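Local atomic coordinates of polyketide synthase (Synechococcus sp., PDB entry 4GOX), a protein that probably transfers the sulfo group of PAPS to an intermediate carried on the olefin synthase, activating it on the way to a hydrocarbon with a terminal double bond. Residues A[211-216]-A[273-278]; A[155-160]-A[298-303]; A[49-54]-A[81-86]; A[24-29]-A[123-128]. All blocks are in the same frame, centred on the assembly; numbering follows the deposited sequence.

Contact 1. Residues A[211-216]-A[273-278]. With A3P (adenosine-3'-5'-diphosphate), chain B.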
# COMPACT_ATOMS: atom_id res chain seq x y z
N VAL A 211 5.18 10.50 2.79
CA VAL A 211 3.93 11.25 2.77
C VAL A 211 3.35 11.16 4.17
O VAL A 211 3.13 10.06 4.69
CB VAL A 211 2.92 10.70 1.71
CG1 VAL A 211 1.59 11.44 1.80
CG2 VAL A 211 3.48 10.83 0.29
N ILE A 212 3.10 12.30 4.78
CA ILE A 212 2.52 12.37 6.12
C ILE A 212 1.00 12.42 5.97
O ILE A 212 0.47 13.40 5.44
CB ILE A 212 3.09 13.58 6.90
CG1 ILE A 212 4.65 13.53 6.94
CG2 ILE A 212 2.47 13.67 8.29
CD1 ILE A 212 5.30 12.22 7.62
N TYR A 213 0.31 11.37 6.46
CA TYR A 213 -1.15 11.25 6.43
C TYR A 213 -1.83 12.54 6.91
O TYR A 213 -2.78 12.99 6.27
CB TYR A 213 -1.61 10.06 7.27
CG TYR A 213 -3.09 10.09 7.57
CD1 TYR A 213 -4.01 9.60 6.65
CD2 TYR A 213 -3.57 10.63 8.76
CE1 TYR A 213 -5.38 9.64 6.91
CE2 TYR A 213 -4.93 10.68 9.03
CZ TYR A 213 -5.84 10.18 8.11
OH TYR A 213 -7.18 10.23 8.38
N GLU A 214 -1.33 13.14 8.03
CA GLU A 214 -1.86 14.38 8.63
C GLU A 214 -1.77 15.52 7.62
O GLU A 214 -2.72 16.27 7.52
CB GLU A 214 -1.13 14.76 9.95
CG GLU A 214 -1.37 13.80 11.11
CD GLU A 214 -0.75 12.40 11.04
OE1 GLU A 214 0.10 12.16 10.16
OE2 GLU A 214 -1.13 11.54 11.87
N ASP A 215 -0.68 15.61 6.82
CA ASP A 215 -0.57 16.64 5.78
C ASP A 215 -1.54 16.31 4.61
O ASP A 215 -2.14 17.20 4.05
CB ASP A 215 0.87 16.74 5.24
CG ASP A 215 1.93 17.22 6.23
OD1 ASP A 215 3.15 17.07 5.91
OD2 ASP A 215 1.56 17.73 7.31
N LEU A 216 -1.65 15.02 4.23
CA LEU A 216 -2.53 14.60 3.15
C LEU A 216 -3.98 15.00 3.42
O LEU A 216 -4.64 15.50 2.54
CB LEU A 216 -2.39 13.08 2.94
CG LEU A 216 -3.31 12.37 1.93
CD1 LEU A 216 -3.08 12.87 0.50
CD2 LEU A 216 -3.13 10.85 2.03
N ALA A 273 -10.64 15.93 10.17
CA ALA A 273 -10.83 15.65 11.60
C ALA A 273 -10.16 14.32 12.01
O ALA A 273 -9.70 14.21 13.15
CB ALA A 273 -12.31 15.64 11.94
N LEU A 274 -10.08 13.34 11.09
CA LEU A 274 -9.46 12.04 11.36
C LEU A 274 -7.96 12.12 11.64
O LEU A 274 -7.43 11.26 12.33
CB LEU A 274 -9.81 10.97 10.31
CG LEU A 274 -11.29 10.62 10.17
CD1 LEU A 274 -11.55 9.88 8.91
CD2 LEU A 274 -11.80 9.80 11.36
N ALA A 275 -7.30 13.20 11.16
CA ALA A 275 -5.88 13.46 11.42
C ALA A 275 -5.66 13.73 12.91
O ALA A 275 -4.77 13.14 13.50
CB ALA A 275 -5.40 14.66 10.62
N ASP A 276 -6.53 14.57 13.52
CA ASP A 276 -6.45 14.97 14.92
C ASP A 276 -6.98 13.95 15.95
O ASP A 276 -7.23 14.31 17.10
CB ASP A 276 -7.06 16.38 15.11
CG ASP A 276 -6.38 17.46 14.29
OD1 ASP A 276 -7.09 18.15 13.52
OD2 ASP A 276 -5.15 17.61 14.41
N LYS A 277 -7.13 12.67 15.54
CA LYS A 277 -7.55 11.57 16.42
C LYS A 277 -6.51 11.31 17.53
O LYS A 277 -6.89 11.14 18.70
CB LYS A 277 -7.80 10.28 15.59
CG LYS A 277 -9.09 9.56 15.96
CD LYS A 277 -10.32 10.13 15.24
CE LYS A 277 -11.59 9.42 15.64
NZ LYS A 277 -12.75 9.89 14.85
N TRP A 278 -5.19 11.34 17.17
CA TRP A 278 -4.04 11.15 18.07
C TRP A 278 -4.03 12.09 19.28
O TRP A 278 -3.24 11.85 20.21
CB TRP A 278 -2.71 11.29 17.31
CG TRP A 278 -2.46 12.63 16.69
CD1 TRP A 278 -2.65 12.97 15.38
CD2 TRP A 278 -1.84 13.77 17.31
NE1 TRP A 278 -2.25 14.27 15.17
CE2 TRP A 278 -1.76 14.79 16.34
CE3 TRP A 278 -1.38 14.04 18.62
CZ2 TRP A 278 -1.26 16.08 16.63
CZ3 TRP A 278 -0.90 15.32 18.91
CH2 TRP A 278 -0.84 16.31 17.92
P1 A3P B . -10.26 4.49 11.17
O1P A3P B . -9.98 3.41 12.18
O2P A3P B . -11.47 4.15 10.32
O3P A3P B . -10.17 5.90 11.68
P2 A3P B . -5.76 2.03 6.03
O4P A3P B . -4.28 2.16 5.79
O5P A3P B . -6.20 0.85 6.84
O6P A3P B . -6.57 2.27 4.78
O5' A3P B . -6.15 3.27 6.96
C5' A3P B . -7.44 3.33 7.61
C4' A3P B . -7.65 4.73 8.15
O4' A3P B . -7.64 5.72 7.13
C3' A3P B . -8.99 4.95 8.83
O3' A3P B . -9.00 4.42 10.15
C2' A3P B . -9.17 6.45 8.77
O2' A3P B . -8.64 7.11 9.93
C1' A3P B . -8.36 6.88 7.55
N9 A3P B . -9.34 7.28 6.51
C8 A3P B . -10.13 6.44 5.80
N7 A3P B . -10.94 7.12 4.97
C5 A3P B . -10.67 8.43 5.15
C6 A3P B . -11.20 9.69 4.60
N6 A3P B . -12.16 9.65 3.66
N1 A3P B . -10.66 10.86 5.04
C2 A3P B . -9.67 10.89 5.97
N3 A3P B . -9.17 9.78 6.54
C4 A3P B . -9.61 8.54 6.17
O HOH W 1 -3.70 10.86 12.54
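Tyr213 and Leu274 meet at the adenine end of the nucleotide pocket, where strand 208-212 of the sulfotransferase's P-loop-type alpha/beta fold passes straight into helix 213-218 and faces a C-terminal loop. With CG anti to the backbone N (chi1 166°), Tyr213 reaches from the start of the helix toward that loop. Beyond CB and CG, CE2 lies 3.8 Å from CA of Ala275, while CE1 on the other flank looks to the nucleotide, 3.8 Å from N3 of adenosine-3'-5'-diphosphate. The tip, OH, donates a 2.7 Å hydrogen bond to this same N3, which sits in the plane of the phenol ring at its edge, and it is also 3.3 Å from CB of Leu274. Leu274 closes in on the base with CD1, 3.4 Å from N3; the hydroxyl thus holds N3 at the edge of the purine while Leu274 CD1 lies over one face of the base.

Beside the phenol, Ala275 CB rests against CA and CG of Glu214. The Glu214 chain bends at chi2 (70°), bringing its carboxylate toward the turn at Arg156 and His157: OE1 is bonded to Tyr300 OH and OE2 to His157 N. One water links the two segments, donating to Glu214 OE2 and to Ala275 O, each at 2.7 Å.

Contact 2. Residues A[155-160]-A[298-303]. With A3P (adenosine-3'-5'-diphosphate), chain B.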
# COMPACT_ATOMS: atom_id res chain seq x y z
N VAL A 155 2.97 7.71 6.09
CA VAL A 155 3.17 7.65 7.55
C VAL A 155 2.05 8.34 8.28
O VAL A 155 1.63 9.43 7.87
CB VAL A 155 4.55 8.21 8.02
CG1 VAL A 155 4.83 7.83 9.47
CG2 VAL A 155 5.69 7.72 7.12
N ARG A 156 1.59 7.72 9.39
CA ARG A 156 0.57 8.27 10.29
C ARG A 156 1.11 8.24 11.71
O ARG A 156 2.00 7.44 12.02
CB ARG A 156 -0.78 7.54 10.17
CG ARG A 156 -1.93 8.26 10.91
CD ARG A 156 -3.24 7.54 10.71
NE ARG A 156 -4.36 8.27 11.29
CZ ARG A 156 -5.59 7.79 11.37
NH1 ARG A 156 -5.87 6.57 10.95
NH2 ARG A 156 -6.56 8.53 11.89
N HIS A 157 0.61 9.14 12.56
CA HIS A 157 0.99 9.30 13.96
C HIS A 157 0.88 7.95 14.68
O HIS A 157 -0.14 7.28 14.46
CB HIS A 157 0.09 10.34 14.63
CG HIS A 157 0.63 10.85 15.93
ND1 HIS A 157 0.62 10.07 17.07
CD2 HIS A 157 1.23 12.03 16.21
CE1 HIS A 157 1.19 10.80 18.01
NE2 HIS A 157 1.57 11.99 17.54
N PRO A 158 1.91 7.49 15.47
CA PRO A 158 1.80 6.17 16.13
C PRO A 158 0.52 6.01 16.99
O PRO A 158 -0.10 4.95 16.93
CB PRO A 158 3.08 6.09 16.99
CG PRO A 158 3.55 7.53 17.15
CD PRO A 158 3.19 8.14 15.81
N TYR A 159 0.11 7.08 17.74
CA TYR A 159 -1.09 7.09 18.60
C TYR A 159 -2.35 6.81 17.81
O TYR A 159 -3.20 6.06 18.29
CB TYR A 159 -1.27 8.44 19.33
CG TYR A 159 -0.37 8.71 20.52
CD1 TYR A 159 0.67 7.85 20.84
CD2 TYR A 159 -0.55 9.83 21.32
CE1 TYR A 159 1.48 8.07 21.95
CE2 TYR A 159 0.26 10.08 22.43
CZ TYR A 159 1.29 9.19 22.73
OH TYR A 159 2.11 9.42 23.82
N ALA A 160 -2.49 7.45 16.62
CA ALA A 160 -3.67 7.27 15.76
C ALA A 160 -3.72 5.87 15.20
O ALA A 160 -4.78 5.26 15.22
CB ALA A 160 -3.66 8.29 14.64
N PHE A 298 9.85 11.49 11.94
CA PHE A 298 8.75 11.99 11.10
C PHE A 298 8.16 13.28 11.60
O PHE A 298 7.10 13.66 11.12
CB PHE A 298 7.64 10.94 10.94
CG PHE A 298 8.12 9.61 10.46
CD1 PHE A 298 8.74 9.47 9.22
CD2 PHE A 298 7.93 8.48 11.24
CE1 PHE A 298 9.19 8.23 8.78
CE2 PHE A 298 8.37 7.23 10.79
CZ PHE A 298 9.01 7.12 9.57
N ALA A 299 8.83 13.95 12.56
CA ALA A 299 8.43 15.23 13.17
C ALA A 299 7.12 15.18 14.00
O ALA A 299 6.53 16.23 14.25
CB ALA A 299 8.39 16.35 12.14
N TYR A 300 6.69 13.99 14.47
CA TYR A 300 5.51 13.88 15.32
C TYR A 300 5.79 14.30 16.76
O TYR A 300 6.89 14.08 17.26
CB TYR A 300 4.97 12.46 15.34
CG TYR A 300 4.33 12.04 14.05
CD1 TYR A 300 3.22 12.72 13.54
CD2 TYR A 300 4.80 10.94 13.33
CE1 TYR A 300 2.59 12.30 12.38
CE2 TYR A 300 4.18 10.52 12.16
CZ TYR A 300 3.08 11.21 11.69
OH TYR A 300 2.50 10.81 10.51
N ASP A 301 4.76 14.84 17.44
CA ASP A 301 4.78 15.29 18.83
C ASP A 301 4.12 14.22 19.72
O ASP A 301 3.04 13.70 19.38
CB ASP A 301 4.02 16.63 18.94
CG ASP A 301 4.21 17.38 20.24
OD1 ASP A 301 5.37 17.50 20.70
OD2 ASP A 301 3.20 17.93 20.75
N LEU A 302 4.80 13.85 20.83
CA LEU A 302 4.34 12.79 21.75
C LEU A 302 4.18 13.28 23.22
O LEU A 302 5.18 13.39 23.94
CB LEU A 302 5.26 11.55 21.67
CG LEU A 302 5.63 11.05 20.26
CD1 LEU A 302 6.83 10.17 20.31
CD2 LEU A 302 4.46 10.35 19.57
N PRO A 303 2.93 13.55 23.68
CA PRO A 303 2.75 14.02 25.07
C PRO A 303 2.80 12.92 26.13
O PRO A 303 2.08 11.91 26.06
CB PRO A 303 1.41 14.75 25.03
CG PRO A 303 0.66 14.14 23.88
CD PRO A 303 1.64 13.46 22.96
P1 A3P B . -10.26 4.49 11.17
O1P A3P B . -9.98 3.41 12.18
O2P A3P B . -11.47 4.15 10.32
O3P A3P B . -10.17 5.90 11.68
P2 A3P B . -5.76 2.03 6.03
O4P A3P B . -4.28 2.16 5.79
O5P A3P B . -6.20 0.85 6.84
O6P A3P B . -6.57 2.27 4.78
O5' A3P B . -6.15 3.27 6.96
C5' A3P B . -7.44 3.33 7.61
C4' A3P B . -7.65 4.73 8.15
O4' A3P B . -7.64 5.72 7.13
C3' A3P B . -8.99 4.95 8.83
O3' A3P B . -9.00 4.42 10.15
C2' A3P B . -9.17 6.45 8.77
O2' A3P B . -8.64 7.11 9.93
C1' A3P B . -8.36 6.88 7.55
N9 A3P B . -9.34 7.28 6.51
C8 A3P B . -10.13 6.44 5.80
N7 A3P B . -10.94 7.12 4.97
C5 A3P B . -10.67 8.43 5.15
C6 A3P B . -11.20 9.69 4.60
N6 A3P B . -12.16 9.65 3.66
N1 A3P B . -10.66 10.86 5.04
C2 A3P B . -9.67 10.89 5.97
N3 A3P B . -9.17 9.78 6.54
C4 A3P B . -9.61 8.54 6.17
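His157 and Tyr300 form the tight centre of this contact, an offset edge-to-face pair with ring planes 64° apart. A chi1 of -164° swings the imidazole out opposite its own amide nitrogen and brings CD2 to 3.4 Å from Tyr300 CD1, while His157 CA lies over the face of the phenol, 3.7 Å from its centroid. Both imidazole nitrogens are engaged in the ring plane. NE2 donates a nearly straight 2.9 Å bond to Asp301 O (164° at the hydrogen), and ND1 accepts from Tyr159 N, so the ring's rotation is fixed from two ends. His157 is the N-cap residue of helix 158-167, and this second bond caps it at the point where the chain leaves strand 149-155 of the parallel sheet. On the other segment, a Schellman motif at Ala299 ends helix 289-297 and releases the C-terminal tail, which runs alongside the strand-to-helix turn. Deeper still, Val155 CG1 sits over one face of Phe298, 3.8 Å from the ring centroid, and also meets the edge of Tyr300. Arg156 turns its CB away from the tail, and its extended chain carries the guanidinium to the nucleotide, where NH1 and NH2 make weak bonds to O2' of adenosine-3'-5'-diphosphate and NH2 also donates to Leu274 O.

Toward the end of the modelled chain the packing thins. Leu302 CD2 still reaches Pro158 CG at 3.8 Å, but beyond it the exposed, poorly ordered Pro303 merely lays CD 3.7 Å from Tyr159 CE2.

Contact 3. Residues A[49-54]-A[81-86]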
# COMPACT_ATOMS: atom_id res chain seq x y z
N GLY A 49 -3.87 8.41 -15.70
CA GLY A 49 -2.53 7.93 -16.04
C GLY A 49 -1.95 6.94 -15.06
O GLY A 49 -0.77 6.58 -15.17
N LEU A 50 -2.76 6.51 -14.07
CA LEU A 50 -2.34 5.57 -13.03
C LEU A 50 -3.36 4.46 -12.93
O LEU A 50 -4.53 4.66 -13.27
CB LEU A 50 -2.24 6.27 -11.63
CG LEU A 50 -1.47 7.59 -11.50
CD1 LEU A 50 -1.59 8.16 -10.10
CD2 LEU A 50 0.01 7.40 -11.80
N TYR A 51 -2.91 3.30 -12.49
CA TYR A 51 -3.80 2.19 -12.23
C TYR A 51 -3.54 1.77 -10.78
O TYR A 51 -2.47 1.23 -10.47
CB TYR A 51 -3.61 1.03 -13.23
CG TYR A 51 -4.70 0.01 -13.02
CD1 TYR A 51 -6.03 0.33 -13.22
CD2 TYR A 51 -4.39 -1.26 -12.54
CE1 TYR A 51 -7.05 -0.58 -12.95
CE2 TYR A 51 -5.40 -2.18 -12.26
CZ TYR A 51 -6.73 -1.84 -12.49
OH TYR A 51 -7.75 -2.72 -12.25
N SER A 52 -4.51 2.07 -9.89
CA SER A 52 -4.42 1.87 -8.45
C SER A 52 -5.52 0.92 -7.94
O SER A 52 -6.52 1.37 -7.37
CB SER A 52 -4.50 3.22 -7.75
OG SER A 52 -4.03 3.15 -6.42
N PRO A 53 -5.36 -0.41 -8.14
CA PRO A 53 -6.43 -1.32 -7.72
C PRO A 53 -6.44 -1.64 -6.24
O PRO A 53 -5.49 -1.29 -5.55
CB PRO A 53 -6.12 -2.59 -8.55
CG PRO A 53 -4.63 -2.58 -8.67
CD PRO A 53 -4.25 -1.14 -8.80
N PRO A 54 -7.45 -2.40 -5.72
CA PRO A 54 -7.37 -2.88 -4.33
C PRO A 54 -6.21 -3.88 -4.19
O PRO A 54 -5.73 -4.40 -5.20
CB PRO A 54 -8.72 -3.56 -4.10
CG PRO A 54 -9.25 -3.87 -5.44
CD PRO A 54 -8.67 -2.92 -6.41
N GLN A 81 -8.14 -10.40 -8.47
CA GLN A 81 -9.32 -10.78 -9.26
C GLN A 81 -10.01 -9.50 -9.75
O GLN A 81 -10.20 -9.33 -10.96
CB GLN A 81 -10.29 -11.68 -8.46
CG GLN A 81 -9.86 -13.14 -8.36
CD GLN A 81 -8.90 -13.43 -7.20
OE1 GLN A 81 -8.03 -12.61 -6.84
NE2 GLN A 81 -9.02 -14.61 -6.58
N ARG A 82 -10.27 -8.54 -8.82
CA ARG A 82 -10.90 -7.25 -9.08
C ARG A 82 -10.13 -6.48 -10.16
O ARG A 82 -10.75 -5.99 -11.12
CB ARG A 82 -11.07 -6.45 -7.78
CG ARG A 82 -12.01 -5.24 -7.88
CD ARG A 82 -13.47 -5.63 -8.08
NE ARG A 82 -14.29 -4.54 -8.59
CZ ARG A 82 -14.47 -4.27 -9.88
NH1 ARG A 82 -13.87 -5.00 -10.81
NH2 ARG A 82 -15.25 -3.26 -10.25
N ALA A 83 -8.79 -6.44 -10.05
CA ALA A 83 -7.92 -5.80 -11.05
C ALA A 83 -8.15 -6.37 -12.46
O ALA A 83 -8.33 -5.61 -13.41
CB ALA A 83 -6.45 -5.97 -10.66
N LEU A 84 -8.12 -7.71 -12.58
CA LEU A 84 -8.29 -8.46 -13.83
C LEU A 84 -9.67 -8.23 -14.47
O LEU A 84 -9.77 -8.00 -15.68
CB LEU A 84 -8.11 -9.95 -13.55
CG LEU A 84 -6.72 -10.45 -13.17
CD1 LEU A 84 -6.80 -11.89 -12.71
CD2 LEU A 84 -5.74 -10.28 -14.35
N MET A 85 -10.73 -8.28 -13.62
CA MET A 85 -12.10 -8.00 -13.99
C MET A 85 -12.12 -6.61 -14.65
O MET A 85 -12.46 -6.51 -15.83
CB MET A 85 -12.99 -7.99 -12.74
CG MET A 85 -13.40 -9.34 -12.26
SD MET A 85 -14.46 -9.22 -10.81
CE MET A 85 -15.67 -8.03 -11.34
N ASP A 86 -11.66 -5.55 -13.93
CA ASP A 86 -11.60 -4.17 -14.41
C ASP A 86 -10.72 -3.99 -15.66
O ASP A 86 -11.20 -3.42 -16.65
CB ASP A 86 -11.15 -3.20 -13.30
CG ASP A 86 -11.11 -1.75 -13.75
OD1 ASP A 86 -12.20 -1.17 -13.97
OD2 ASP A 86 -10.00 -1.23 -13.96
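Tyr51 spans the gap between edge strand 50-51 and helix 79-88, its phenol meeting Asp86 and Ala83. The extended first torsion of Tyr51 (chi1 -172°) swings its ring to the helix, where Asp86 comes from the opposite direction. The carboxylate lies almost coplanar with the ring, the two planes 4° apart, and its OD2 sits at the ring edge, 3.2 Å from CE1 of Tyr51. Tyr51 OH lies 3.2 Å from Asp86 OD2 and from Ala83 O alike. A phenylalanine in place of Tyr51 would probably leave the Asp86 carboxylate and the Ala83 carbonyl without the hydroxyl beside them.

Next to the phenol, Ala83 CB rests against both Tyr51 OH and Pro53 CB, the latter 4.0 Å away. Pro54 CG touches Arg82 at CB and CG, each at 3.9 Å; the arginine then bends at chi2 (69°) and leads its guanidinium off to a salt bridge with Asp250. Helix 79-88 lies beside strand 50-51, the outermost strand of the sheet on this side, with Leu84 turned to helix 92-104, while strand 50-51 pairs with strand 124-129 and Leu50 packs on helix 37-45.

Contact 4. Residues A[24-29]-A[123-128]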
# COMPACT_ATOMS: atom_id res chain seq x y z
N ASN A 24 10.44 -1.66 -16.61
CA ASN A 24 9.21 -0.88 -16.64
C ASN A 24 8.86 -0.26 -15.29
O ASN A 24 8.95 -0.94 -14.27
CB ASN A 24 8.05 -1.72 -17.16
CG ASN A 24 8.21 -2.12 -18.61
OD1 ASN A 24 8.25 -1.28 -19.51
ND2 ASN A 24 8.33 -3.42 -18.86
N PRO A 25 8.44 1.02 -15.28
CA PRO A 25 8.07 1.66 -14.00
C PRO A 25 6.89 1.01 -13.29
O PRO A 25 6.01 0.42 -13.91
CB PRO A 25 7.80 3.12 -14.39
CG PRO A 25 7.46 3.07 -15.85
CD PRO A 25 8.27 1.96 -16.42
N ILE A 26 6.94 1.05 -11.96
CA ILE A 26 5.94 0.52 -11.04
C ILE A 26 6.09 1.33 -9.79
O ILE A 26 7.19 1.80 -9.48
CB ILE A 26 6.10 -1.02 -10.75
CG1 ILE A 26 4.87 -1.57 -9.97
CG2 ILE A 26 7.45 -1.37 -10.03
CD1 ILE A 26 4.78 -2.98 -9.79
N ALA A 27 5.00 1.49 -9.05
CA ALA A 27 5.08 2.20 -7.80
C ALA A 27 4.35 1.42 -6.72
O ALA A 27 3.45 0.64 -7.02
CB ALA A 27 4.51 3.62 -7.93
N PHE A 28 4.77 1.62 -5.47
CA PHE A 28 4.14 0.99 -4.33
C PHE A 28 3.73 2.04 -3.33
O PHE A 28 4.47 3.01 -3.12
CB PHE A 28 5.14 0.04 -3.62
CG PHE A 28 5.56 -1.15 -4.43
CD1 PHE A 28 4.90 -2.37 -4.30
CD2 PHE A 28 6.64 -1.08 -5.30
CE1 PHE A 28 5.28 -3.47 -5.06
CE2 PHE A 28 7.02 -2.17 -6.06
CZ PHE A 28 6.33 -3.37 -5.94
N ILE A 29 2.62 1.79 -2.61
CA ILE A 29 2.21 2.60 -1.47
C ILE A 29 2.46 1.66 -0.32
O ILE A 29 1.83 0.60 -0.22
CB ILE A 29 0.73 3.11 -1.45
CG1 ILE A 29 0.43 4.03 -2.64
CG2 ILE A 29 0.45 3.83 -0.10
CD1 ILE A 29 -1.06 4.26 -2.85
N ARG A 123 -0.67 3.30 -18.37
CA ARG A 123 -0.88 3.68 -16.97
C ARG A 123 0.15 3.10 -16.03
O ARG A 123 0.57 1.96 -16.19
CB ARG A 123 -2.31 3.34 -16.49
CG ARG A 123 -3.40 3.90 -17.40
CD ARG A 123 -4.77 3.74 -16.79
NE ARG A 123 -5.34 2.42 -17.03
CZ ARG A 123 -6.43 1.96 -16.42
NH1 ARG A 123 -7.06 2.72 -15.52
NH2 ARG A 123 -6.89 0.75 -16.69
N LEU A 124 0.55 3.89 -15.03
CA LEU A 124 1.50 3.45 -14.02
C LEU A 124 0.77 2.65 -12.96
O LEU A 124 -0.07 3.19 -12.24
CB LEU A 124 2.27 4.64 -13.43
CG LEU A 124 3.19 4.33 -12.23
CD1 LEU A 124 4.40 3.52 -12.66
CD2 LEU A 124 3.60 5.60 -11.51
N LEU A 125 1.13 1.37 -12.84
CA LEU A 125 0.57 0.45 -11.87
C LEU A 125 1.08 0.81 -10.47
O LEU A 125 2.27 1.05 -10.27
CB LEU A 125 0.92 -1.00 -12.25
CG LEU A 125 0.55 -2.10 -11.23
CD1 LEU A 125 -0.96 -2.33 -11.20
CD2 LEU A 125 1.25 -3.43 -11.58
N ILE A 126 0.15 0.88 -9.53
CA ILE A 126 0.41 1.19 -8.14
C ILE A 126 -0.03 -0.01 -7.33
O ILE A 126 -1.21 -0.35 -7.36
CB ILE A 126 -0.31 2.48 -7.64
CG1 ILE A 126 -0.28 3.71 -8.64
CG2 ILE A 126 0.11 2.84 -6.20
CD1 ILE A 126 1.02 4.48 -8.85
N ASP A 127 0.91 -0.62 -6.58
CA ASP A 127 0.61 -1.73 -5.69
C ASP A 127 0.59 -1.16 -4.28
O ASP A 127 1.65 -0.87 -3.72
CB ASP A 127 1.65 -2.88 -5.82
CG ASP A 127 1.40 -4.09 -4.92
OD1 ASP A 127 2.05 -5.12 -5.14
OD2 ASP A 127 0.57 -3.99 -3.96
N LYS A 128 -0.61 -1.00 -3.69
CA LYS A 128 -0.70 -0.51 -2.31
C LYS A 128 -0.69 -1.71 -1.39
O LYS A 128 -1.41 -2.70 -1.65
CB LYS A 128 -2.02 0.28 -2.09
CG LYS A 128 -2.16 0.86 -0.67
CD LYS A 128 -2.91 -0.05 0.34
CE LYS A 128 -4.42 0.13 0.26
NZ LYS A 128 -5.10 -0.31 1.51
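Ile29, Asp127 and Ala27 anchor the pairing of two parallel strands, 26-29 and 124-128, in the middle of the sheet. Ile29 lies on the same face as Lys128 and Ile126: its CB is 3.7 Å from Lys128 CG, and its CG1 meets Ile126 CG2 at 3.8 Å. Ala27 shares that face, its small CB leaving room for Ile126 CD1 at 3.7 Å. The backbone of Ala27 serves twice, N donating to Leu125 O and O accepting a 2.9 Å bond from Asp127 N. The parallel ladder continues from Ile29 N to Asp127 O.

On the other face Asp127, fully extended about its first torsion (chi1 -180°), sets CB 3.6 Å from CD1 of Phe28. Phe28 CE1 approaches OD1 of the carboxylate equally closely, the ring and carboxylate planes 36° apart. An alanine in place of Phe28 would probably open a gap beside Asp127 CB and Tyr113, where the ring now packs. OD1 accepts from the hydroxyls of Tyr113 and Tyr132, so this oxygen is satisfied outside the two strands.

Strand 26-30 leads on toward the nucleotide-binding loop, as in other P-loop-type folds. Ile29 packs on Leu40, Arg41 and Leu44 of helix 37-45, and Lys128, on the same face, bends away from its neighbour. Backbone hydrogen bonds and apolar side-chain contacts together join the strands, while the polar end of Lys128 is paired elsewhere, its NZ finding Glu55 and Thr38 beside the bound nucleotide.

Overall arrangement
From the N terminus, strand 26-30 enters the sheet first, and contact 4 closes a loop of 93 residues when strand 124-129 comes to lie beside it. Within that excursion contact 3 closes a shorter loop, bringing helix 79-88 against strand 50-51; the two contacts touch because strands 50-51 and 124-129 are neighbours. Contact 2 then opens at residue 155 and closes only at the C-terminal tail, with contact 1 lying wholly inside its span. These two also touch, through backbone pairing of Val155 with Val211 and Tyr213, and both reach the nucleotide. Contacts 2 and 4 lie on opposite sides of the chain's centre, their centres about 27 Å apart.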